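Local structure of glycosyl hydrolase family 88 (Pedobacter heparinus, 3WIW) at residues 147-152 and 191-196; 281-286 and 297-302. The protein hydrolyses unsaturated glucuronyl saccharides derived from heparin, as a glycoside hydrolase of family 88 with an alpha6/alpha6-barrel. One frame throughout, in Å; residues are numbered along the deposited sequence.

Interaction 1 of 2, residues 147-152 and 191-196; sequences NLYARF and KPEWFD
Glu-193, near the start of helix 192-208, reaches Tyr-149 in two ways. Its backbone O approaches the phenol obliquely, with Glu-193 O 3.5 Å from Tyr-149 CE1, while its side chain runs extended beyond CG past the phenol oxygen, the carboxylate turned 69° from the ring. Glu-193 OE2 and Tyr-149 OH do not bond directly; a water spans them, 2.8 Å from Tyr-149 OH and donating to Glu-193 OE2 at 3.2 Å.

Trp-194 makes the closest approach. Its CD1 sits over one face of the phenol, toward the rim, and Trp-194 CD1 comes within 3.2 Å of Tyr-149 CG, a tight contact for two carbons. The next atom of the indole, Trp-194 NE1, lies 3.4 Å from Tyr-149 CD2. In return, Tyr-149 CB stands over the five-membered ring of Trp-194 in a CH-pi contact, 3.9 Å from its centroid. On the opposite face of the indole lies Lys-191 CG, 3.6 Å above the Trp-194 ring plane. The two aromatic ring planes are inclined obliquely, at 40°. Tyr-149 gets there because chi1 of 168° swings its ring away from the backbone N and out across the neighbouring helix. An alanine at Tyr-149 would keep CB near the indole but would probably open a gap against Trp-194 CD1 and deprive the bridging water of its phenol partner.

This is a helix-to-helix aromatic contact at the periphery of the alpha6/alpha6-barrel, between the C-terminal end of helix 138-150 and the start of helix 192-208. Tyr-149 also touches Ala-197 further along that second helix, and Trp-194 touches Ala-145 and Ala-146 of helix 138-150 and Ala-185 of helix 175-188.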
ATOM      1  N   ASN A 147       5.844  17.911  -7.537  1.00 12.32           N
ATOM      2  CA  ASN A 147       5.184  18.339  -6.299  1.00 12.33           C
ATOM      3  C   ASN A 147       5.542  17.472  -5.097  1.00 11.44           C
ATOM      4  O   ASN A 147       5.658  17.965  -3.973  1.00 12.33           O
ATOM      5  CB  ASN A 147       3.667  18.394  -6.491  1.00 12.88           C
ATOM      6  CG  ASN A 147       3.240  19.607  -7.309  1.00 13.66           C
ATOM      7  OD1 ASN A 147       3.884  20.667  -7.252  1.00 16.87           O
ATOM      8  ND2 ASN A 147       2.172  19.455  -8.087  1.00 14.48           N
ATOM      9  N   LEU A 148       5.742  16.183  -5.343  1.00 10.72           N
ATOM     10  CA  LEU A 148       6.152  15.293  -4.273  1.00 10.94           C
ATOM     11  C   LEU A 148       7.586  15.616  -3.841  1.00 11.21           C
ATOM     12  O   LEU A 148       7.885  15.744  -2.640  1.00 11.37           O
ATOM     13  CB  LEU A 148       6.023  13.842  -4.712  1.00 11.19           C
ATOM     14  CG  LEU A 148       6.391  12.812  -3.638  1.00 11.88           C
ATOM     15  CD1 LEU A 148       5.599  13.033  -2.346  1.00 12.78           C
ATOM     16  CD2 LEU A 148       6.135  11.405  -4.178  1.00 12.79           C
ATOM     17  N   TYR A 149       8.473  15.791  -4.816  1.00 10.57           N
ATOM     18  CA  TYR A 149       9.850  16.114  -4.516  1.00 11.12           C
ATOM     19  C   TYR A 149       9.961  17.441  -3.767  1.00 11.34           C
ATOM     20  O   TYR A 149      10.815  17.589  -2.899  1.00 11.96           O
ATOM     21  CB  TYR A 149      10.656  16.198  -5.803  1.00 12.81           C
ATOM     22  CG  TYR A 149      12.024  16.802  -5.627  1.00 12.68           C
ATOM     23  CD1 TYR A 149      13.052  16.094  -4.995  1.00 12.57           C
ATOM     24  CD2 TYR A 149      12.293  18.083  -6.091  1.00 13.82           C
ATOM     25  CE1 TYR A 149      14.311  16.637  -4.840  1.00 13.93           C
ATOM     26  CE2 TYR A 149      13.534  18.639  -5.946  1.00 15.00           C
ATOM     27  CZ  TYR A 149      14.547  17.915  -5.328  1.00 14.73           C
ATOM     28  OH  TYR A 149      15.792  18.513  -5.221  1.00 16.15           O
ATOM     29  N   ALA A 150       9.098  18.400  -4.094  1.00 11.31           N
ATOM     30  CA  ALA A 150       9.113  19.711  -3.416  1.00 12.70           C
ATOM     31  C   ALA A 150       8.952  19.577  -1.900  1.00 12.53           C
ATOM     32  O   ALA A 150       9.382  20.449  -1.147  1.00 14.58           O
ATOM     33  CB  ALA A 150       8.052  20.647  -3.989  1.00 12.24           C
ATOM     34  N   ARG A 151       8.334  18.486  -1.453  1.00 11.80           N
ATOM     35  CA  ARG A 151       8.104  18.257  -0.029  1.00 11.16           C
ATOM     36  C   ARG A 151       9.335  17.689   0.697  1.00 12.03           C
ATOM     37  O   ARG A 151       9.348  17.617   1.930  1.00 13.03           O
ATOM     38  CB  ARG A 151       6.874  17.363   0.153  1.00 10.84           C
ATOM     39  CG  ARG A 151       5.607  17.987  -0.413  1.00 10.86           C
ATOM     40  CD  ARG A 151       4.339  17.212  -0.028  1.00 11.14           C
ATOM     41  NE  ARG A 151       4.170  17.157   1.441  1.00 11.59           N
ATOM     42  CZ  ARG A 151       3.688  18.156   2.193  1.00 11.26           C
ATOM     43  NH1 ARG A 151       3.246  19.278   1.624  1.00 12.34           N
ATOM     44  NH2 ARG A 151       3.649  18.019   3.521  1.00 13.00           N
ATOM     45  N   PHE A 152      10.342  17.244  -0.053  1.00 12.10           N
ATOM     46  CA  PHE A 152      11.571  16.760   0.565  1.00 12.47           C
ATOM     47  C   PHE A 152      12.356  17.943   1.117  1.00 13.43           C
ATOM     48  O   PHE A 152      12.566  18.956   0.433  1.00 14.33           O
ATOM     49  CB  PHE A 152      12.417  16.008  -0.464  1.00 12.91           C
ATOM     50  CG  PHE A 152      13.729  15.506   0.059  1.00 12.01           C
ATOM     51  CD1 PHE A 152      13.807  14.329   0.782  1.00 12.47           C
ATOM     52  CD2 PHE A 152      14.893  16.204  -0.197  1.00 12.69           C
ATOM     53  CE1 PHE A 152      15.033  13.868   1.249  1.00 12.24           C
ATOM     54  CE2 PHE A 152      16.124  15.747   0.242  1.00 13.36           C
ATOM     55  CZ  PHE A 152      16.198  14.577   0.974  1.00 13.81           C
ATOM     56  N   LYS A 191      15.937  12.988 -13.576  1.00 19.06           N
ATOM     57  CA  LYS A 191      15.976  13.891 -12.430  1.00 18.67           C
ATOM     58  C   LYS A 191      16.627  13.139 -11.280  1.00 17.01           C
ATOM     59  O   LYS A 191      15.932  12.644 -10.387  1.00 16.57           O
ATOM     60  CB  LYS A 191      14.549  14.277 -12.031  1.00 20.69           C
ATOM     61  CG  LYS A 191      13.873  15.241 -12.985  1.00 22.94           C
ATOM     62  CD  LYS A 191      14.500  16.603 -12.851  1.00 25.88           C
ATOM     63  CE  LYS A 191      13.549  17.699 -13.250  1.00 29.25           C
ATOM     64  NZ  LYS A 191      14.303  18.964 -13.268  1.00 31.70           N
ATOM     65  N   PRO A 192      17.959  13.004 -11.318  1.00 16.80           N
ATOM     66  CA  PRO A 192      18.664  12.257 -10.271  1.00 17.81           C
ATOM     67  C   PRO A 192      18.375  12.786  -8.863  1.00 16.48           C
ATOM     68  O   PRO A 192      18.332  11.976  -7.947  1.00 16.53           O
ATOM     69  CB  PRO A 192      20.149  12.396 -10.643  1.00 18.99           C
ATOM     70  CG  PRO A 192      20.202  13.451 -11.685  1.00 20.10           C
ATOM     71  CD  PRO A 192      18.872  13.546 -12.339  1.00 18.16           C
ATOM     72  N   GLU A 193      18.124  14.081  -8.680  1.00 15.74           N
ATOM     73  CA  GLU A 193      17.832  14.559  -7.328  1.00 16.33           C
ATOM     74  C   GLU A 193      16.510  14.029  -6.803  1.00 15.18           C
ATOM     75  O   GLU A 193      16.357  13.839  -5.593  1.00 15.68           O
ATOM     76  CB  GLU A 193      17.896  16.088  -7.214  1.00 18.38           C
ATOM     77  CG  GLU A 193      19.337  16.676  -7.307  1.00 20.85           C
ATOM     78  CD  GLU A 193      19.473  18.070  -6.704  1.00 24.03           C
ATOM     79  OE1 GLU A 193      19.498  18.996  -7.499  1.00 23.30           O
ATOM     80  OE2 GLU A 193      19.563  18.248  -5.462  1.00 26.25           O
ATOM     81  N   TRP A 194      15.568  13.726  -7.695  1.00 13.85           N
ATOM     82  CA  TRP A 194      14.305  13.107  -7.259  1.00 13.74           C
ATOM     83  C   TRP A 194      14.570  11.704  -6.741  1.00 13.47           C
ATOM     84  O   TRP A 194      14.070  11.308  -5.683  1.00 13.36           O
ATOM     85  CB  TRP A 194      13.288  13.031  -8.398  1.00 13.94           C
ATOM     86  CG  TRP A 194      12.744  14.363  -8.886  1.00 13.97           C
ATOM     87  CD1 TRP A 194      13.058  15.616  -8.419  1.00 15.17           C
ATOM     88  CD2 TRP A 194      11.797  14.554  -9.946  1.00 14.20           C
ATOM     89  NE1 TRP A 194      12.358  16.575  -9.133  1.00 14.38           N
ATOM     90  CE2 TRP A 194      11.568  15.946 -10.066  1.00 13.98           C
ATOM     91  CE3 TRP A 194      11.108  13.682 -10.798  1.00 14.23           C
ATOM     92  CZ2 TRP A 194      10.687  16.488 -11.016  1.00 14.51           C
ATOM     93  CZ3 TRP A 194      10.242  14.217 -11.751  1.00 15.49           C
ATOM     94  CH2 TRP A 194      10.030  15.604 -11.849  1.00 14.96           C
ATOM     95  N   PHE A 195      15.331  10.931  -7.515  1.00 13.62           N
ATOM     96  CA  PHE A 195      15.672   9.567  -7.129  1.00 14.01           C
ATOM     97  C   PHE A 195      16.468   9.578  -5.823  1.00 12.84           C
ATOM     98  O   PHE A 195      16.158   8.813  -4.895  1.00 12.98           O
ATOM     99  CB  PHE A 195      16.463   8.909  -8.268  1.00 14.49           C
ATOM    100  CG  PHE A 195      16.861   7.492  -7.999  1.00 16.50           C
ATOM    101  CD1 PHE A 195      18.004   7.195  -7.270  1.00 18.33           C
ATOM    102  CD2 PHE A 195      16.078   6.445  -8.473  1.00 17.90           C
ATOM    103  CE1 PHE A 195      18.366   5.875  -7.016  1.00 19.45           C
ATOM    104  CE2 PHE A 195      16.425   5.132  -8.222  1.00 20.35           C
ATOM    105  CZ  PHE A 195      17.568   4.846  -7.493  1.00 20.18           C
ATOM    106  N   ASP A 196      17.469  10.453  -5.742  1.00 13.76           N
ATOM    107  CA  ASP A 196      18.325  10.540  -4.564  1.00 15.10           C
ATOM    108  C   ASP A 196      17.537  10.972  -3.332  1.00 13.92           C
ATOM    109  O   ASP A 196      17.808  10.498  -2.224  1.00 14.54           O
ATOM    110  CB  ASP A 196      19.499  11.506  -4.797  1.00 18.13           C
ATOM    111  CG  ASP A 196      20.430  11.054  -5.921  1.00 23.12           C
ATOM    112  OD1 ASP A 196      20.407   9.865  -6.305  1.00 24.27           O
ATOM    113  OD2 ASP A 196      21.202  11.906  -6.413  1.00 25.57           O
TER
HETATM  114  O   HOH W   1      17.455  17.436  -3.233  1.00 22.27           O

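Interaction 2 of 2, residues 281-286 and 297-302; sequences HPAMPA and HNRDRS
Arg-299 alone carries the side of 297-302 in this contact, reaching across to Pro-282 and Ala-283. From CB, which heads toward the other loop, the chain runs extended: CG is placed anti to the carbonyl carbon (chi1 -66°), and the following two torsions are close to 180°, carrying the guanidinium straight out from the backbone. Arg-299 CD is the first atom to make contact, 4.1 Å from Ala-283 CB. The approach tightens one atom on, where Arg-299 NE lies 3.4 Å from Ala-283 CB. Arg-299 CZ follows, 3.8 Å from Ala-283 CB, and the flat group beyond it lays one face against the turn, with Ala-283 CA and Pro-282 C both below that face toward its rim.

At the tip, Arg-299 NH1 is nearest Ala-283 CB, at 3.9 Å, and is also near Pro-282 CB. Arg-299 NH2 leans to Pro-282 O, 3.6 Å away, but this oxygen is over the guanidinium face, and no hydrogen bond crosses between the segments. The guanidinium thus rests with one face on a methyl and a peptide group, by van der Waals contact alone across these two segments.

The surface beneath it is a type I beta turn from His-281 to Met-284, closed by Met-284 N bonding to His-281 O. A second bond firms the turn: Ala-283 N donates to His-281 ND1 at 2.9 Å, nearly straight at 162° and in the imidazole plane, which fixes the rotation of that ring.

This is a loop-to-loop contact, away from the annotated sites, within the long connection between helix 265-279 and helix 306-322. His-281 ties the turn back to the first helix by meeting Phe-277 edge-to-face, and its ring also meets Phe-294 in the intervening loop.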
ATOM      1  N   HIS A 281       6.441 -13.072  15.170  1.00 12.97           N
ATOM      2  CA  HIS A 281       5.870 -12.344  16.289  1.00 12.37           C
ATOM      3  C   HIS A 281       4.949 -13.242  17.108  1.00 12.63           C
ATOM      4  O   HIS A 281       4.146 -13.993  16.545  1.00 12.72           O
ATOM      5  CB  HIS A 281       5.073 -11.153  15.778  1.00 12.53           C
ATOM      6  CG  HIS A 281       4.891 -10.093  16.807  1.00 12.73           C
ATOM      7  ND1 HIS A 281       4.030 -10.232  17.875  1.00 13.08           N
ATOM      8  CD2 HIS A 281       5.520  -8.911  16.975  1.00 13.49           C
ATOM      9  CE1 HIS A 281       4.102  -9.149  18.631  1.00 12.89           C
ATOM     10  NE2 HIS A 281       5.003  -8.337  18.111  1.00 13.84           N
ATOM     11  N   PRO A 282       5.044 -13.161  18.451  1.00 13.04           N
ATOM     12  CA  PRO A 282       4.190 -13.975  19.324  1.00 13.54           C
ATOM     13  C   PRO A 282       2.698 -13.687  19.073  1.00 13.91           C
ATOM     14  O   PRO A 282       1.849 -14.551  19.270  1.00 15.43           O
ATOM     15  CB  PRO A 282       4.621 -13.529  20.734  1.00 16.38           C
ATOM     16  CG  PRO A 282       6.052 -13.091  20.551  1.00 18.10           C
ATOM     17  CD  PRO A 282       6.060 -12.412  19.219  1.00 15.23           C
ATOM     18  N   ALA A 283       2.384 -12.479  18.626  1.00 12.13           N
ATOM     19  CA  ALA A 283       0.990 -12.107  18.389  1.00 12.05           C
ATOM     20  C   ALA A 283       0.530 -12.302  16.946  1.00 12.16           C
ATOM     21  O   ALA A 283      -0.579 -11.903  16.598  1.00 12.61           O
ATOM     22  CB  ALA A 283       0.734 -10.677  18.844  1.00 13.44           C
ATOM     23  N   MET A 284       1.379 -12.880  16.095  1.00 11.36           N
ATOM     24  CA  MET A 284       0.953 -13.197  14.731  1.00 11.21           C
ATOM     25  C   MET A 284      -0.040 -14.363  14.827  1.00 11.63           C
ATOM     26  O   MET A 284       0.303 -15.441  15.352  1.00 13.65           O
ATOM     27  CB  MET A 284       2.146 -13.594  13.878  1.00 13.19           C
ATOM     28  CG  MET A 284       1.736 -14.089  12.501  1.00 13.75           C
ATOM     29  SD  MET A 284       0.872 -12.890  11.453  1.00 15.17           S
ATOM     30  CE  MET A 284       2.183 -11.773  11.084  1.00 15.00           C
ATOM     31  N   PRO A 285      -1.293 -14.160  14.371  1.00 10.88           N
ATOM     32  CA  PRO A 285      -2.268 -15.250  14.546  1.00 12.10           C
ATOM     33  C   PRO A 285      -1.967 -16.466  13.680  1.00 11.55           C
ATOM     34  O   PRO A 285      -1.240 -16.357  12.682  1.00 13.51           O
ATOM     35  CB  PRO A 285      -3.596 -14.606  14.102  1.00 12.40           C
ATOM     36  CG  PRO A 285      -3.372 -13.115  14.294  1.00 12.03           C
ATOM     37  CD  PRO A 285      -1.932 -12.930  13.871  1.00 11.41           C
ATOM     38  N   ALA A 286      -2.556 -17.602  14.046  1.00 12.63           N
ATOM     39  CA  ALA A 286      -2.363 -18.827  13.282  1.00 13.84           C
ATOM     40  C   ALA A 286      -2.681 -18.682  11.789  1.00 13.97           C
ATOM     41  O   ALA A 286      -2.011 -19.295  10.957  1.00 15.76           O
ATOM     42  CB  ALA A 286      -3.172 -19.955  13.872  1.00 16.14           C
ATOM     43  N   HIS A 297      -3.677  -6.445  24.088  1.00 12.43           N
ATOM     44  CA  HIS A 297      -3.657  -7.498  25.086  1.00 13.96           C
ATOM     45  C   HIS A 297      -4.640  -8.631  24.742  1.00 14.32           C
ATOM     46  O   HIS A 297      -4.474  -9.758  25.196  1.00 16.19           O
ATOM     47  CB  HIS A 297      -4.012  -6.918  26.446  1.00 15.55           C
ATOM     48  CG  HIS A 297      -5.465  -6.649  26.586  1.00 16.13           C
ATOM     49  ND1 HIS A 297      -6.085  -5.600  25.943  1.00 16.94           N
ATOM     50  CD2 HIS A 297      -6.446  -7.347  27.204  1.00 16.11           C
ATOM     51  CE1 HIS A 297      -7.378  -5.635  26.202  1.00 17.24           C
ATOM     52  NE2 HIS A 297      -7.626  -6.686  26.963  1.00 16.99           N
ATOM     53  N   ASN A 298      -5.666  -8.331  23.940  1.00 13.50           N
ATOM     54  CA  ASN A 298      -6.779  -9.270  23.705  1.00 13.15           C
ATOM     55  C   ASN A 298      -6.634 -10.012  22.380  1.00 13.01           C
ATOM     56  O   ASN A 298      -7.397  -9.782  21.447  1.00 13.85           O
ATOM     57  CB  ASN A 298      -8.149  -8.539  23.765  1.00 12.40           C
ATOM     58  CG  ASN A 298      -8.305  -7.426  22.703  1.00 12.68           C
ATOM     59  OD1 ASN A 298      -7.336  -6.789  22.274  1.00 13.25           O
ATOM     60  ND2 ASN A 298      -9.556  -7.188  22.292  1.00 13.20           N
ATOM     61  N   ARG A 299      -5.652 -10.894  22.284  1.00 13.14           N
ATOM     62  CA  ARG A 299      -5.278 -11.460  20.985  1.00 13.90           C
ATOM     63  C   ARG A 299      -6.378 -12.287  20.344  1.00 14.54           C
ATOM     64  O   ARG A 299      -6.524 -12.293  19.126  1.00 15.71           O
ATOM     65  CB  ARG A 299      -4.024 -12.308  21.128  1.00 14.91           C
ATOM     66  CG  ARG A 299      -2.822 -11.487  21.507  1.00 15.08           C
ATOM     67  CD  ARG A 299      -1.628 -12.362  21.690  1.00 15.56           C
ATOM     68  NE  ARG A 299      -0.434 -11.571  21.942  1.00 16.84           N
ATOM     69  CZ  ARG A 299       0.720 -12.067  22.368  1.00 18.74           C
ATOM     70  NH1 ARG A 299       1.746 -11.242  22.549  1.00 20.03           N
ATOM     71  NH2 ARG A 299       0.860 -13.375  22.580  1.00 19.90           N
ATOM     72  N   ASP A 300      -7.155 -12.986  21.158  1.00 14.36           N
ATOM     73  CA  ASP A 300      -8.204 -13.837  20.612  1.00 17.84           C
ATOM     74  C   ASP A 300      -9.348 -13.079  19.964  1.00 16.48           C
ATOM     75  O   ASP A 300      -9.926 -13.556  18.982  1.00 17.39           O
ATOM     76  CB  ASP A 300      -8.797 -14.743  21.693  1.00 23.02           C
ATOM     77  CG  ASP A 300      -7.874 -15.875  22.097  1.00 30.41           C
ATOM     78  OD1 ASP A 300      -6.999 -16.262  21.296  1.00 32.67           O
ATOM     79  OD2 ASP A 300      -8.054 -16.401  23.218  1.00 34.05           O
ATOM     80  N   ARG A 301      -9.682 -11.904  20.499  0.65 15.32           N
ATOM     81  CA  ARG A 301     -10.859 -11.169  20.042  0.65 16.34           C
ATOM     82  C   ARG A 301     -10.563  -9.837  19.358  0.65 14.79           C
ATOM     83  O   ARG A 301     -11.477  -9.155  18.896  0.65 17.03           O
ATOM     84  CB  ARG A 301     -11.823 -10.938  21.196  0.65 19.17           C
ATOM     85  CG  ARG A 301     -12.516 -12.225  21.664  0.65 22.09           C
ATOM     86  CD  ARG A 301     -13.585 -11.956  22.720  0.65 24.86           C
ATOM     87  NE  ARG A 301     -14.591 -10.995  22.256  0.65 26.46           N
ATOM     88  CZ  ARG A 301     -15.459 -10.391  23.064  0.65 27.27           C
ATOM     89  NH1 ARG A 301     -16.355  -9.542  22.580  0.65 26.54           N
ATOM     90  NH2 ARG A 301     -15.432 -10.648  24.363  0.65 28.57           N
ATOM     91  N   SER A 302      -9.297  -9.450  19.284  1.00 12.71           N
ATOM     92  CA  SER A 302      -8.934  -8.185  18.656  1.00 11.47           C
ATOM     93  C   SER A 302      -9.296  -8.202  17.161  1.00 10.22           C
ATOM     94  O   SER A 302      -9.046  -9.201  16.472  1.00 10.99           O
ATOM     95  CB  SER A 302      -7.440  -7.986  18.837  1.00 12.29           C
ATOM     96  OG  SER A 302      -7.009  -6.878  18.096  1.00 12.62           O
TER

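Interactions 1 and 2 lie on opposite sides of the chain's centre, with centres 40 Å apart and nearest atoms about 28 Å apart, so neither touches the other. They follow one another along the chain: 147-152 and 191-196 pair before 281-286 and 297-302 do. Interaction 1 joins two helices through aromatic rings; interaction 2 closes a connection between helices onto itself through an arginine lying flat. Each is peripheral, centred about 20 Å and 23 Å respectively from the centre of the chain, and each lies away from the predicted catalytic residues Asp-116 and Asp-174 and from the other predicted substrate-binding positions.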